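Local coordinates for MdbA protein (Corynebacterium diphtheriae, PDB 5C00), which probably catalyses thiol-disulfide exchange, helping exported proteins acquire their disulfide bonds, and is essential for viability, pilus assembly, toxin production and virulence, at residues 58-61 with 62-65; 68-71 with 72-76; 132-135 with 136-140; 163-166 with 167-171; 199-202 with 203-206. One frame throughout, in Å; residues are numbered along the deposited sequence.

Contact 1. Residues 58-61 with 62-65; sequences CAEL and GEVT
Leu61 and Thr65 make the main side-chain contact along this stretch of helix 56-74, a turn apart and touching through CD1 and CG2. Main-chain bonds come first. Gly62 N binds Cys58 O at 3.0 Å with a nearly straight N-H (163°), and Glu63 N reaches Ala59 O at 3.1 Å. Thr65 N closes the next turn on Leu61 O at 2.8 Å. That carbonyl also takes a second, weak bond from Val64 N, bent to 124°, whereas Val64 N stands 3.6 Å from Glu60 O.

Apolar contact follows. The Leu61 side chain runs with CG anti to the backbone N (chi1 -175°), which brings CD1 to 3.8 Å from Thr65 CG2, the two side chains crossing at a slant. The Leu61 side chain also touches Pro186 and Ile199.

The polar side chains behave differently. Thr65 OG1 lies 3.2 Å from Leu61 O and is also met by a weak hydrogen bond from Trp202 NE1. Glu60 and Glu63 keep their carboxylate oxygens OE1 and OE2, respectively, 6.4 Å apart.

Cys58, buried against Ser185 and Pro186, is the second cysteine of a CxxC sequence at the helix start, consistent with a thioredoxin-type redox site. Its carbonyl is committed to the helix through Gly62, so the chemistry implies a cysteine whose backbone is fixed, with buried Cys58 and Leu61 on the packed side and two exposed glutamates whose like charges would at most weakly disfavour each other.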
loop_
_atom_site.group_PDB
_atom_site.type_symbol
_atom_site.label_atom_id
_atom_site.label_comp_id
_atom_site.label_asym_id
_atom_site.label_seq_id
_atom_site.Cartn_x
_atom_site.Cartn_y
_atom_site.Cartn_z
ATOM N N CYS A 58 -6.462 -1.683 -9.393
ATOM C CA CYS A 58 -6.109 -1.804 -7.965
ATOM C C CYS A 58 -6.897 -0.801 -7.154
ATOM O O CYS A 58 -7.428 -1.128 -6.115
ATOM C CB CYS A 58 -4.621 -1.515 -7.681
ATOM S SG CYS A 58 -3.514 -2.799 -8.276
ATOM N N ALA A 59 -7.052 0.409 -7.684
ATOM C CA ALA A 59 -7.900 1.402 -7.012
ATOM C C ALA A 59 -9.352 0.935 -6.979
ATOM O O ALA A 59 -10.039 1.026 -5.969
ATOM C CB ALA A 59 -7.775 2.709 -7.705
ATOM N N GLU A 60 -9.815 0.379 -8.088
ATOM C CA GLU A 60 -11.201 -0.074 -8.148
ATOM C C GLU A 60 -11.477 -1.231 -7.202
ATOM O O GLU A 60 -12.496 -1.218 -6.516
ATOM C CB GLU A 60 -11.607 -0.507 -9.551
ATOM C CG GLU A 60 -11.880 0.637 -10.471
ATOM C CD GLU A 60 -12.063 0.155 -11.891
ATOM O OE1 GLU A 60 -12.812 -0.837 -12.084
ATOM O OE2 GLU A 60 -11.428 0.752 -12.795
ATOM N N LEU A 61 -10.592 -2.237 -7.176
ATOM C CA LEU A 61 -10.734 -3.308 -6.188
ATOM C C LEU A 61 -10.686 -2.817 -4.724
ATOM O O LEU A 61 -11.494 -3.255 -3.888
ATOM C CB LEU A 61 -9.692 -4.397 -6.413
ATOM C CG LEU A 61 -9.820 -5.614 -5.507
ATOM C CD1 LEU A 61 -11.101 -6.367 -5.810
ATOM C CD2 LEU A 61 -8.618 -6.516 -5.709
ATOM N N GLY A 62 -9.778 -1.919 -4.424
ATOM C CA GLY A 62 -9.673 -1.327 -3.085
ATOM C C GLY A 62 -10.958 -0.673 -2.598
ATOM O O GLY A 62 -11.329 -0.776 -1.417
ATOM N N GLU A 63 -11.656 -0.001 -3.500
ATOM C CA GLU A 63 -12.933 0.609 -3.172
ATOM C C GLU A 63 -13.907 -0.429 -2.664
ATOM O O GLU A 63 -14.705 -0.157 -1.780
ATOM C CB GLU A 63 -13.601 1.236 -4.410
ATOM C CG GLU A 63 -12.969 2.484 -4.952
ATOM C CD GLU A 63 -13.873 3.153 -5.978
ATOM O OE1 GLU A 63 -14.976 3.594 -5.573
ATOM O OE2 GLU A 63 -13.495 3.220 -7.179
ATOM N N VAL A 64 -13.881 -1.601 -3.266
ATOM C CA VAL A 64 -14.789 -2.668 -2.889
ATOM C C VAL A 64 -14.315 -3.437 -1.658
ATOM O O VAL A 64 -15.112 -3.783 -0.820
ATOM C CB VAL A 64 -15.009 -3.639 -4.066
ATOM C CG1 VAL A 64 -15.825 -4.850 -3.637
ATOM C CG2 VAL A 64 -15.696 -2.905 -5.220
ATOM N N THR A 65 -13.034 -3.747 -1.551
ATOM C CA THR A 65 -12.591 -4.698 -0.548
ATOM C C THR A 65 -11.805 -4.085 0.619
ATOM O O THR A 65 -11.572 -4.782 1.621
ATOM C CB THR A 65 -11.781 -5.855 -1.179
ATOM O OG1 THR A 65 -10.537 -5.391 -1.729
ATOM C CG2 THR A 65 -12.600 -6.518 -2.281
#

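Contact 2. Residues 68-71 with 72-76; sequences PMTK and AIENG
The carboxylate of Glu74 receives Lys71 NZ on the syn side of OE1, and Thr70 CG2, in one of two deposited conformers of the threonine, packs against it. NZ to OE1 is 3.0 Å, a salt bridge whose donor is only 17° out of the carboxylate plane, while CG2 sits 3.8 Å from Glu74 CD. The other flat group is the amide of Asn75: in one of two deposited conformers its CG lies 3.1 Å from Lys71 O.

All of this belongs to the last turns of helix 56-74, the helix of a beta-alpha-beta unit in the thioredoxin fold, which closes in a Schellman motif at Gly76. Gly76 has a positive phi (83°), and its N bonds Ile73 O at 3.0 Å. Before it, Asn75 N still binds Lys71 O.

The lysine gets to its partner by bending at chi2 and chi3, which swings the chain alongside that of Glu74. OE2, the second carboxylate oxygen, is held by Ser23 N, so both oxygens of Glu74 have a donor. In the conformer described, Thr70 OG1 bonds back to Asp66 O.

Inward, selenomethionine Met69 and Ile73 lie side by side, and both touch Val80 of strand 78-85, with CG of Met69 3.7 Å from CD1 of Ile73. A water donates to Lys71 O at 2.8 Å and, in this conformer of Asn75, to Asn75 OD1 at 2.6 Å.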
loop_
_atom_site.group_PDB
_atom_site.type_symbol
_atom_site.label_atom_id
_atom_site.label_comp_id
_atom_site.label_asym_id
_atom_site.label_seq_id
_atom_site.Cartn_x
_atom_site.Cartn_y
_atom_site.Cartn_z
ATOM N N PRO A 68 -14.079 -4.261 4.047
ATOM C CA PRO A 68 -14.133 -5.578 4.658
ATOM C C PRO A 68 -12.775 -6.099 5.055
ATOM O O PRO A 68 -12.669 -6.751 6.112
ATOM C CB PRO A 68 -14.734 -6.478 3.579
ATOM C CG PRO A 68 -15.259 -5.582 2.539
ATOM C CD PRO A 68 -14.740 -4.211 2.742
HETATM N N MSE A 69 -11.741 -5.795 4.267
HETATM C CA MSE A 69 -10.373 -6.233 4.608
HETATM C C MSE A 69 -9.994 -5.659 5.946
HETATM O O MSE A 69 -9.453 -6.380 6.772
HETATM C CB MSE A 69 -9.355 -5.818 3.538
HETATM C CG MSE A 69 -7.928 -6.273 3.884
HETATM SE SE MSE A 69 -6.658 -5.621 2.543
HETATM C CE MSE A 69 -6.655 -3.804 3.202
ATOM N N THR A 70 -10.204 -4.359 6.157
ATOM C CA THR A 70 -9.889 -3.712 7.437
ATOM C C THR A 70 -10.580 -4.434 8.605
ATOM O O THR A 70 -9.988 -4.706 9.614
ATOM C CB THR A 70 -10.313 -2.226 7.416
ATOM O OG1 THR A 70 -9.716 -1.570 6.298
ATOM C CG2 THR A 70 -9.907 -1.522 8.680
ATOM N N LYS A 71 -11.861 -4.738 8.440
ATOM C CA LYS A 71 -12.596 -5.429 9.509
ATOM C C LYS A 71 -12.031 -6.792 9.832
ATOM O O LYS A 71 -11.930 -7.174 10.989
ATOM C CB LYS A 71 -14.088 -5.553 9.193
ATOM C CG LYS A 71 -14.789 -4.220 8.984
ATOM C CD LYS A 71 -14.574 -3.221 10.129
ATOM C CE LYS A 71 -13.662 -2.054 9.765
ATOM N NZ LYS A 71 -13.595 -0.910 10.743
ATOM N N ALA A 72 -11.639 -7.522 8.809
ATOM C CA ALA A 72 -11.116 -8.860 8.981
ATOM C C ALA A 72 -9.745 -8.838 9.634
ATOM O O ALA A 72 -9.407 -9.718 10.428
ATOM C CB ALA A 72 -11.058 -9.569 7.622
ATOM N N ILE A 73 -8.957 -7.834 9.275
ATOM C CA ILE A 73 -7.676 -7.592 9.912
ATOM C C ILE A 73 -7.941 -7.216 11.363
ATOM O O ILE A 73 -7.345 -7.793 12.246
ATOM C CB ILE A 73 -6.845 -6.471 9.238
ATOM C CG1 ILE A 73 -6.456 -6.821 7.796
ATOM C CG2 ILE A 73 -5.594 -6.210 10.027
ATOM C CD1 ILE A 73 -5.978 -5.608 7.006
ATOM N N GLU A 74 -8.838 -6.273 11.629
ATOM C CA GLU A 74 -9.031 -5.843 13.032
ATOM C C GLU A 74 -9.562 -6.990 13.904
ATOM O O GLU A 74 -9.222 -7.066 15.078
ATOM C CB GLU A 74 -9.933 -4.599 13.108
ATOM C CG GLU A 74 -9.265 -3.363 12.589
ATOM C CD GLU A 74 -10.208 -2.181 12.397
ATOM O OE1 GLU A 74 -11.398 -2.439 12.203
ATOM O OE2 GLU A 74 -9.741 -1.002 12.370
ATOM N N ASN A 75 -10.344 -7.906 13.311
ATOM C CA ASN A 75 -10.832 -9.135 13.964
ATOM C C ASN A 75 -9.805 -10.214 14.222
ATOM O O ASN A 75 -10.075 -11.200 14.929
ATOM C CB ASN A 75 -11.857 -9.816 13.077
ATOM C CG ASN A 75 -13.161 -9.112 13.080
ATOM O OD1 ASN A 75 -13.367 -8.203 13.876
ATOM N ND2 ASN A 75 -14.061 -9.527 12.192
ATOM N N GLY A 76 -8.620 -10.083 13.634
ATOM C CA GLY A 76 -7.569 -11.081 13.825
ATOM C C GLY A 76 -7.679 -12.307 12.916
ATOM O O GLY A 76 -6.927 -13.277 13.092
HETATM O O HOH W 1 -13.454 -5.750 12.918
#

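Contact 3. Residues 132-135 with 136-140; sequences GKWG and DNDFA
Gly135, Trp134 and Asp138 carry most of this contact, where a loop turns into helix 136-145. Gly135 occupies the N-cap. Its N-H points to Asp138 OD2 at 2.8 Å and 169°, using the lone pair of OD2 that faces away from OD1. Its carbonyl in turn accepts twice: Phe139 N lies 3.2 Å from Gly135 O and closes the first full helical turn, while Asp138 N comes from well above the carbonyl plane at 2.9 Å.

Asp138 is thereby the central polar group. Its CG is anti to the carbonyl carbon (chi1 -59°), which folds the carboxylate back over the start of the helix. A water bridges OD2 to Lys133 O, and OD1 is taken by Gln10 NE2. The aliphatic part of the same residue meets the indole, Asp138 CB lying 3.6 Å from Trp134 CG.

Trp134 directs an edge of its six-membered ring at a face of Phe139, a T-shaped pair with centroids 5.3 Å apart and planes at 75°. Trp134 CB also touches Phe139 CE2 at 3.8 Å. Leu123 packs against both side chains, and Phe139 goes on to Ala100 and Ala103 of helix 96-109.

The geometry is that of a helix N-terminus with a hydrophobic staple, Trp134 to Phe139, and with one half of a capping box, from Asp138 to Gly135; glycine has no side chain to return the second bond.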
loop_
_atom_site.group_PDB
_atom_site.type_symbol
_atom_site.label_atom_id
_atom_site.label_comp_id
_atom_site.label_asym_id
_atom_site.label_seq_id
_atom_site.Cartn_x
_atom_site.Cartn_y
_atom_site.Cartn_z
ATOM N N GLY A 132 1.535 11.409 -13.030
ATOM C CA GLY A 132 2.284 12.302 -13.936
ATOM C C GLY A 132 2.293 13.776 -13.568
ATOM O O GLY A 132 2.867 14.600 -14.314
ATOM N N LYS A 133 1.544 14.153 -12.524
ATOM C CA LYS A 133 1.409 15.530 -12.145
ATOM C C LYS A 133 2.136 15.798 -10.853
ATOM O O LYS A 133 2.639 16.896 -10.674
ATOM C CB LYS A 133 -0.084 15.963 -12.133
ATOM C CG LYS A 133 -0.664 15.596 -13.501
ATOM C CD LYS A 133 -2.091 15.957 -13.750
ATOM C CE LYS A 133 -2.521 15.299 -15.058
ATOM N NZ LYS A 133 -2.585 13.799 -14.910
ATOM N N TRP A 134 2.241 14.800 -9.975
ATOM C CA TRP A 134 2.917 15.000 -8.680
ATOM C C TRP A 134 4.380 14.573 -8.740
ATOM O O TRP A 134 4.727 13.567 -9.384
ATOM C CB TRP A 134 2.233 14.223 -7.560
ATOM C CG TRP A 134 0.948 14.801 -7.083
ATOM C CD1 TRP A 134 0.164 15.684 -7.717
ATOM C CD2 TRP A 134 0.226 14.372 -5.940
ATOM N NE1 TRP A 134 -0.969 15.909 -6.995
ATOM C CE2 TRP A 134 -0.947 15.117 -5.887
ATOM C CE3 TRP A 134 0.495 13.467 -4.925
ATOM C CZ2 TRP A 134 -1.893 14.937 -4.891
ATOM C CZ3 TRP A 134 -0.430 13.306 -3.917
ATOM C CH2 TRP A 134 -1.599 14.035 -3.905
ATOM N N GLY A 135 5.226 15.331 -8.044
ATOM C CA GLY A 135 6.585 14.963 -7.779
ATOM C C GLY A 135 6.751 14.640 -6.333
ATOM O O GLY A 135 5.793 14.687 -5.561
ATOM N N ASP A 136 7.982 14.349 -5.937
ATOM C CA ASP A 136 8.251 13.931 -4.571
ATOM C C ASP A 136 7.811 14.923 -3.487
ATOM O O ASP A 136 7.390 14.510 -2.415
ATOM C CB ASP A 136 9.738 13.618 -4.415
ATOM C CG ASP A 136 10.169 12.333 -5.204
ATOM O OD1 ASP A 136 9.352 11.379 -5.353
ATOM O OD2 ASP A 136 11.337 12.309 -5.684
ATOM N N ASN A 137 7.866 16.209 -3.774
ATOM C CA ASN A 137 7.489 17.195 -2.765
ATOM C C ASN A 137 5.977 17.220 -2.598
ATOM O O ASN A 137 5.496 17.617 -1.547
ATOM C CB ASN A 137 8.040 18.579 -3.096
ATOM C CG ASN A 137 9.517 18.711 -2.768
ATOM O OD1 ASN A 137 9.952 18.509 -1.643
ATOM N ND2 ASN A 137 10.282 19.039 -3.745
ATOM N N ASP A 138 5.233 16.810 -3.643
ATOM C CA ASP A 138 3.789 16.702 -3.543
ATOM C C ASP A 138 3.430 15.525 -2.682
ATOM O O ASP A 138 2.606 15.638 -1.766
ATOM C CB ASP A 138 3.176 16.599 -4.933
ATOM C CG ASP A 138 3.521 17.810 -5.790
ATOM O OD1 ASP A 138 2.997 18.948 -5.505
ATOM O OD2 ASP A 138 4.347 17.670 -6.710
ATOM N N PHE A 139 4.033 14.369 -2.944
ATOM C CA PHE A 139 3.789 13.232 -2.074
ATOM C C PHE A 139 4.122 13.555 -0.613
ATOM O O PHE A 139 3.431 13.113 0.331
ATOM C CB PHE A 139 4.570 12.026 -2.566
ATOM C CG PHE A 139 4.022 11.452 -3.844
ATOM C CD1 PHE A 139 2.892 10.656 -3.816
ATOM C CD2 PHE A 139 4.619 11.697 -5.061
ATOM C CE1 PHE A 139 2.362 10.128 -4.983
ATOM C CE2 PHE A 139 4.106 11.164 -6.240
ATOM C CZ PHE A 139 2.988 10.360 -6.196
ATOM N N ALA A 140 5.196 14.292 -0.400
ATOM C CA ALA A 140 5.599 14.634 0.970
ATOM C C ALA A 140 4.623 15.580 1.661
ATOM O O ALA A 140 4.301 15.399 2.823
ATOM C CB ALA A 140 6.989 15.236 0.968
HETATM O O HOH W 2 4.083 18.761 -9.227
#

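Contact 4. Residues 163-166 with 167-171; sequences EDFR and KFAEA
Phe168 lays one face of its ring over the carbonyl oxygen of Asp164, one turn earlier in helix 162-180. Asp164 O is 3.3 Å from CG of Phe168, and the same oxygen accepts the N-H of Phe168 at 2.8 Å and 166°. With CG anti to its own carbonyl carbon (chi1 -69°), the ring is folded back along the helix axis toward that oxygen. Beyond the turn, the Phe168 side chain reaches Ser31 and Leu105.

On the solvent side, Asp164 and Lys167 run side by side. They form a salt bridge whose hydrogen bond, Lys167 NZ to Asp164 OD1 at 3.3 Å, is weak. Two conformers of the lysine are deposited, so this link is probably not permanent. The lysine bends at chi3 and chi4 to bring NZ back to the aspartate.

Phe165 and Ala169 form the inward row. Ala169 CB lies 4.2 Å from CE2 of Phe165, a loose apolar touch, while Ala169 N makes a short 2.7 Å bond to Phe165 O. The Phe165 side chain touches Thr98, Ala102 and Leu105 of helix 96-109.

Arg166 joins Glu170 through the backbone, Glu170 N binding Arg166 O at 2.9 Å. Their charged ends part: Arg166 NE goes to Asp93 O, and, in the conformer described, Glu170 OE2 makes a salt bridge with Lys174 NZ.

Two phenylalanines facing helix 96-109 and charged residues on another flank mark an amphipathic helix, consistent with the helical part that accompanies the thioredoxin fold in the DsbA family.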
loop_
_atom_site.group_PDB
_atom_site.type_symbol
_atom_site.label_atom_id
_atom_site.label_comp_id
_atom_site.label_asym_id
_atom_site.label_seq_id
_atom_site.Cartn_x
_atom_site.Cartn_y
_atom_site.Cartn_z
ATOM N N GLU A 163 15.277 3.435 -2.664
ATOM C CA GLU A 163 16.148 2.320 -2.914
ATOM C C GLU A 163 15.556 1.028 -2.337
ATOM O O GLU A 163 15.552 -0.004 -2.988
ATOM C CB GLU A 163 17.557 2.618 -2.370
ATOM C CG GLU A 163 18.277 3.787 -3.072
ATOM C CD GLU A 163 17.804 5.197 -2.634
ATOM O OE1 GLU A 163 17.019 5.355 -1.637
ATOM O OE2 GLU A 163 18.233 6.179 -3.309
ATOM N N ASP A 164 15.090 1.061 -1.100
ATOM C CA ASP A 164 14.457 -0.121 -0.531
ATOM C C ASP A 164 13.121 -0.464 -1.172
ATOM O O ASP A 164 12.807 -1.646 -1.433
ATOM C CB ASP A 164 14.315 0.007 0.954
ATOM C CG ASP A 164 15.581 -0.398 1.684
ATOM O OD1 ASP A 164 16.441 -1.009 1.076
ATOM O OD2 ASP A 164 15.696 -0.096 2.866
ATOM N N PHE A 165 12.357 0.544 -1.523
ATOM C CA PHE A 165 11.134 0.273 -2.255
ATOM C C PHE A 165 11.410 -0.517 -3.563
ATOM O O PHE A 165 10.730 -1.466 -3.859
ATOM C CB PHE A 165 10.418 1.544 -2.616
ATOM C CG PHE A 165 9.229 1.281 -3.458
ATOM C CD1 PHE A 165 8.028 0.897 -2.854
ATOM C CD2 PHE A 165 9.305 1.390 -4.799
ATOM C CE1 PHE A 165 6.938 0.581 -3.629
ATOM C CE2 PHE A 165 8.210 1.104 -5.575
ATOM C CZ PHE A 165 7.042 0.681 -4.978
ATOM N N ARG A 166 12.388 -0.070 -4.336
ATOM C CA ARG A 166 12.771 -0.777 -5.582
ATOM C C ARG A 166 13.215 -2.209 -5.296
ATOM O O ARG A 166 12.876 -3.117 -6.030
ATOM C CB ARG A 166 13.919 -0.048 -6.248
ATOM C CG ARG A 166 13.579 1.301 -6.830
ATOM C CD ARG A 166 14.849 2.061 -7.231
ATOM N NE ARG A 166 14.458 3.429 -7.630
ATOM C CZ ARG A 166 15.031 4.558 -7.267
ATOM N NH1 ARG A 166 16.109 4.581 -6.473
ATOM N NH2 ARG A 166 14.519 5.701 -7.731
ATOM N N LYS A 167 14.020 -2.413 -4.252
ATOM C CA LYS A 167 14.430 -3.774 -3.876
ATOM C C LYS A 167 13.212 -4.626 -3.527
ATOM O O LYS A 167 13.100 -5.806 -3.973
ATOM C CB LYS A 167 15.443 -3.723 -2.728
ATOM C CG LYS A 167 15.547 -4.942 -1.827
ATOM C CD LYS A 167 16.667 -4.713 -0.802
ATOM C CE LYS A 167 16.341 -5.266 0.577
ATOM N NZ LYS A 167 16.454 -4.223 1.654
ATOM N N PHE A 168 12.275 -4.045 -2.766
ATOM C CA PHE A 168 11.032 -4.747 -2.430
ATOM C C PHE A 168 10.185 -5.034 -3.671
ATOM O O PHE A 168 9.605 -6.122 -3.822
ATOM C CB PHE A 168 10.194 -3.940 -1.460
ATOM C CG PHE A 168 10.776 -3.830 -0.076
ATOM C CD1 PHE A 168 12.013 -4.391 0.243
ATOM C CD2 PHE A 168 10.104 -3.116 0.886
ATOM C CE1 PHE A 168 12.521 -4.246 1.517
ATOM C CE2 PHE A 168 10.605 -2.977 2.153
ATOM C CZ PHE A 168 11.834 -3.531 2.457
ATOM N N ALA A 169 10.084 -4.041 -4.517
ATOM C CA ALA A 169 9.280 -4.192 -5.721
ATOM C C ALA A 169 9.846 -5.325 -6.596
ATOM O O ALA A 169 9.090 -6.152 -7.113
ATOM C CB ALA A 169 9.222 -2.880 -6.492
ATOM N N GLU A 170 11.174 -5.380 -6.722
ATOM C CA GLU A 170 11.785 -6.462 -7.544
ATOM C C GLU A 170 11.536 -7.842 -6.915
ATOM O O GLU A 170 11.132 -8.775 -7.619
ATOM C CB GLU A 170 13.282 -6.199 -7.793
ATOM C CG GLU A 170 13.892 -6.996 -8.945
ATOM C CD GLU A 170 13.007 -7.047 -10.202
ATOM O OE1 GLU A 170 12.590 -5.979 -10.719
ATOM O OE2 GLU A 170 12.713 -8.169 -10.669
ATOM N N ALA A 171 11.739 -7.972 -5.605
ATOM C CA ALA A 171 11.459 -9.225 -4.887
ATOM C C ALA A 171 10.008 -9.660 -5.005
ATOM O O ALA A 171 9.701 -10.854 -5.203
ATOM C CB ALA A 171 11.835 -9.129 -3.427
#

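Contact 5. Residues 199-202 with 203-206; sequences IETW and VEQA
Residues 199-202 turn from a short 3-10 segment into the helix that 203-206 continues. Trp202 N bonds Ile199 O at 3.1 Å, and Thr201, at the N-cap, has its carbonyl O taken by Gln205 N at 3.0 Å and 161°. Ala206 N follows on Trp202 O at 2.8 Å. A water spans the turn, accepting from Val203 N and donating to Glu200 O.

Among the side chains, Trp202 dominates. Its CG falls between backbone N and carbonyl carbon (chi1 74°), so the indole folds over the start of the next residue. Val203 CG2 then sits over the six-membered ring, 3.5 Å from its centroid and 9° off the normal, a CH-pi contact. Helix 202-207 is the C-terminal helix of the thioredoxin fold, and through this tryptophan and Ala206 it packs on Ile47 of strand 45-52. The tryptophan side chain also touches Val188 of strand 187-190; Ile199 O lies at the indole edge, in its plane.

Thr201 does not cap with its side chain: OG1 is bound to Gly198 O, and Gln205 NE2 to Asn197 O. Glu204 slants across Thr201, its OE1 3.8 Å from Thr201 CB, while Ala206 CB lies 4.4 Å from Trp202 CE3.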
loop_
_atom_site.group_PDB
_atom_site.type_symbol
_atom_site.label_atom_id
_atom_site.label_comp_id
_atom_site.label_asym_id
_atom_site.label_seq_id
_atom_site.Cartn_x
_atom_site.Cartn_y
_atom_site.Cartn_z
ATOM N N ILE A 199 -12.863 -12.283 -7.302
ATOM C CA ILE A 199 -11.879 -11.462 -6.605
ATOM C C ILE A 199 -12.526 -10.396 -5.718
ATOM O O ILE A 199 -11.968 -10.042 -4.689
ATOM C CB ILE A 199 -10.885 -10.821 -7.614
ATOM C CG1 ILE A 199 -9.703 -10.181 -6.905
ATOM C CG2 ILE A 199 -11.570 -9.838 -8.525
ATOM C CD1 ILE A 199 -8.792 -11.184 -6.254
ATOM N N GLU A 200 -13.693 -9.902 -6.111
ATOM C CA GLU A 200 -14.407 -8.913 -5.296
ATOM C C GLU A 200 -14.792 -9.445 -3.936
ATOM O O GLU A 200 -15.068 -8.658 -3.011
ATOM C CB GLU A 200 -15.676 -8.438 -5.976
ATOM C CG GLU A 200 -15.411 -7.576 -7.185
ATOM C CD GLU A 200 -16.684 -6.990 -7.774
ATOM O OE1 GLU A 200 -17.630 -6.675 -7.007
ATOM O OE2 GLU A 200 -16.734 -6.815 -9.006
ATOM N N THR A 201 -14.830 -10.763 -3.805
ATOM C CA THR A 201 -15.233 -11.382 -2.559
ATOM C C THR A 201 -14.089 -12.101 -1.880
ATOM O O THR A 201 -14.319 -12.998 -1.080
ATOM C CB THR A 201 -16.418 -12.364 -2.782
ATOM O OG1 THR A 201 -15.984 -13.562 -3.444
ATOM C CG2 THR A 201 -17.475 -11.722 -3.613
ATOM N N TRP A 202 -12.850 -11.703 -2.178
ATOM C CA TRP A 202 -11.714 -12.415 -1.636
ATOM C C TRP A 202 -11.696 -12.422 -0.115
ATOM O O TRP A 202 -11.238 -13.386 0.466
ATOM C CB TRP A 202 -10.392 -11.884 -2.217
ATOM C CG TRP A 202 -9.913 -10.546 -1.733
ATOM C CD1 TRP A 202 -10.024 -9.356 -2.353
ATOM C CD2 TRP A 202 -9.165 -10.311 -0.531
ATOM N NE1 TRP A 202 -9.394 -8.364 -1.603
ATOM C CE2 TRP A 202 -8.842 -8.945 -0.496
ATOM C CE3 TRP A 202 -8.707 -11.140 0.491
ATOM C CZ2 TRP A 202 -8.111 -8.371 0.536
ATOM C CZ3 TRP A 202 -7.967 -10.564 1.535
ATOM C CH2 TRP A 202 -7.682 -9.192 1.544
ATOM N N VAL A 203 -12.172 -11.345 0.517
ATOM C CA VAL A 203 -12.116 -11.259 1.970
ATOM C C VAL A 203 -13.081 -12.318 2.568
ATOM O O VAL A 203 -12.703 -13.052 3.511
ATOM C CB VAL A 203 -12.462 -9.847 2.472
ATOM C CG1 VAL A 203 -12.423 -9.811 4.005
ATOM C CG2 VAL A 203 -11.488 -8.797 1.888
ATOM N N GLU A 204 -14.268 -12.442 1.970
ATOM C CA GLU A 204 -15.220 -13.515 2.392
ATOM C C GLU A 204 -14.569 -14.866 2.232
ATOM O O GLU A 204 -14.682 -15.731 3.081
ATOM C CB GLU A 204 -16.491 -13.553 1.555
ATOM C CG GLU A 204 -17.414 -12.373 1.666
ATOM C CD GLU A 204 -18.521 -12.403 0.614
ATOM O OE1 GLU A 204 -18.797 -11.319 0.047
ATOM O OE2 GLU A 204 -19.096 -13.487 0.331
ATOM N N GLN A 205 -13.894 -15.044 1.117
ATOM C CA GLN A 205 -13.231 -16.299 0.810
ATOM C C GLN A 205 -12.155 -16.591 1.820
ATOM O O GLN A 205 -12.005 -17.720 2.242
ATOM C CB GLN A 205 -12.609 -16.257 -0.559
ATOM C CG GLN A 205 -13.607 -16.201 -1.705
ATOM C CD GLN A 205 -12.963 -16.444 -3.058
ATOM O OE1 GLN A 205 -12.225 -17.429 -3.258
ATOM N NE2 GLN A 205 -13.254 -15.561 -4.012
ATOM N N ALA A 206 -11.417 -15.559 2.233
ATOM C CA ALA A 206 -10.365 -15.721 3.240
ATOM C C ALA A 206 -10.882 -16.015 4.636
ATOM O O ALA A 206 -10.168 -16.638 5.429
ATOM C CB ALA A 206 -9.497 -14.481 3.291
HETATM O O HOH W 3 -13.915 -9.304 -0.283
#

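How the contacts relate
From the N terminus the contacts come in series; none nests in or crosses another, and each closes only a turn or two of helix. Contacts 1 and 2 sit on helix 56-74, their centres about 15 Å apart. Contact 3 starts helix 136-145 and contact 4 lies on helix 162-180; their nearest atoms are about 8 Å apart, without touching. Contact 5, at the last helix, returns to helix 56-74: it meets contact 1 where Thr65 CG2 packs on Glu200 O at 3.3 Å, and contact 2 where Met69 SE approaches Trp202 CZ2 at 3.7 Å. It thus ties the chain's end to the beta-alpha-beta unit, while contact 3 lies across the chain's centre from it.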